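Local coordinates for chemotaxis protein cheA (Thermotoga maritima, PDB 1TQG) that is a histidine kinase of chemotaxis, whose Hpt domain probably passes phosphate from a histidine to response regulators, at residues H65-E68 with N69-D72. Residues are numbered along the deposited sequence; the frame is centred on the assembly and turned at random.
Sequences HTLE and NILD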
loop_
_atom_site.group_PDB
_atom_site.type_symbol
_atom_site.label_atom_id
_atom_site.label_comp_id
_atom_site.label_asym_id
_atom_site.label_seq_id
_atom_site.Cartn_x
_atom_site.Cartn_y
_atom_site.Cartn_z
ATOM N N HIS A 65 -4.481 6.123 2.089
ATOM C CA HIS A 65 -4.072 7.502 2.210
ATOM C C HIS A 65 -3.265 7.729 3.481
ATOM O O HIS A 65 -2.240 8.419 3.417
ATOM C CB HIS A 65 -5.302 8.419 2.177
ATOM C CG HIS A 65 -4.862 9.868 2.021
ATOM N ND1 HIS A 65 -3.826 10.358 1.305
ATOM C CD2 HIS A 65 -5.472 10.925 2.572
ATOM C CE1 HIS A 65 -3.785 11.698 1.404
ATOM N NE2 HIS A 65 -4.782 12.039 2.190
ATOM N N THR A 66 -3.697 7.228 4.620
ATOM C CA THR A 66 -2.933 7.342 5.865
ATOM C C THR A 66 -1.553 6.765 5.680
ATOM O O THR A 66 -0.528 7.321 6.116
ATOM C CB THR A 66 -3.733 6.674 7.022
ATOM O OG1 THR A 66 -4.910 7.406 7.235
ATOM C CG2 THR A 66 -2.950 6.617 8.296
ATOM N N LEU A 67 -1.452 5.612 5.015
ATOM C CA LEU A 67 -0.160 4.958 4.843
ATOM C C LEU A 67 0.704 5.693 3.874
ATOM O O LEU A 67 1.907 5.890 4.068
ATOM C CB LEU A 67 -0.391 3.518 4.350
ATOM C CG LEU A 67 -1.110 2.585 5.319
ATOM C CD1 LEU A 67 -1.491 1.320 4.545
ATOM C CD2 LEU A 67 -0.301 2.316 6.550
ATOM N N GLU A 68 0.123 6.168 2.761
ATOM C CA GLU A 68 0.850 6.942 1.763
ATOM C C GLU A 68 1.391 8.203 2.468
ATOM O O GLU A 68 2.515 8.601 2.090
ATOM C CB GLU A 68 0.056 7.213 0.498
ATOM C CG GLU A 68 -0.616 8.497 0.298
ATOM C CD GLU A 68 -1.455 8.591 -0.960
ATOM O OE1 GLU A 68 -1.094 8.017 -1.985
ATOM O OE2 GLU A 68 -2.471 9.335 -0.914
ATOM N N ASN A 69 0.642 8.820 3.377
ATOM C CA ASN A 69 1.140 9.995 4.046
ATOM C C ASN A 69 2.379 9.705 4.822
ATOM O O ASN A 69 3.293 10.580 4.899
ATOM C CB ASN A 69 0.057 10.551 5.022
ATOM C CG ASN A 69 -1.056 11.252 4.323
ATOM O OD1 ASN A 69 -0.996 11.611 3.144
ATOM N ND2 ASN A 69 -2.164 11.418 5.011
ATOM N N ILE A 70 2.530 8.554 5.462
ATOM C CA ILE A 70 3.780 8.168 6.166
ATOM C C ILE A 70 4.920 8.149 5.151
ATOM O O ILE A 70 5.958 8.774 5.405
ATOM C CB ILE A 70 3.594 6.852 6.862
ATOM C CG1 ILE A 70 2.483 6.879 7.923
ATOM C CG2 ILE A 70 4.933 6.433 7.475
ATOM C CD1 ILE A 70 2.115 5.487 8.438
ATOM N N LEU A 71 4.741 7.439 4.027
ATOM C CA LEU A 71 5.815 7.347 3.056
ATOM C C LEU A 71 6.109 8.652 2.389
ATOM O O LEU A 71 7.274 8.908 2.031
ATOM C CB LEU A 71 5.567 6.253 1.988
ATOM C CG LEU A 71 5.803 4.802 2.366
ATOM C CD1 LEU A 71 7.304 4.505 2.558
ATOM C CD2 LEU A 71 5.041 4.363 3.581
ATOM N N ASP A 72 5.104 9.515 2.260
ATOM C CA ASP A 72 5.313 10.833 1.677
ATOM C C ASP A 72 6.130 11.718 2.586
ATOM O O ASP A 72 7.045 12.428 2.155
ATOM C CB ASP A 72 3.922 11.390 1.396
ATOM C CG ASP A 72 3.850 12.291 0.187
ATOM O OD1 ASP A 72 4.845 12.516 -0.524
ATOM O OD2 ASP A 72 2.727 12.767 -0.071
#
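The imidazole of H65 and the amide of N69, one helical turn apart on helix 58-75, meet face to end: ND2 of N69 lies 3.9 Å above the ring plane, over its centre, and N69 OD1 comes to 3.3 Å from CE1 of H65. The two planes are turned 68° to each other, so the amide leans on the imidazole rather than stacking flat. H65 reaches this place because its CG is anti to the backbone N (chi1 -169°), which sets the ring beside the N69 amide. E68 CD lies at the ring edge, in plane; H65 ND1 donates to E68 OE2 at 2.8 Å, although the position of OE2 is less sure. The backbone N of N69 donates to H65 O at 2.9 Å, the usual i to i+4 helical bond. L67 CD2 and I70 CD1 approach to 4.4 Å, and both residues touch helix 83-103 of the Hpt helical bundle. With an alanine at N69 the ring face would probably lose its amide cover and be freer to turn. If OE2 is where it is modelled, the ring is held at edge and face, and E68 links H65 to helix 35-55: OE2 by a salt bridge to K49 NZ, OE1 by a hydrogen bond to ND1 of H46, probably the phosphorylated histidine.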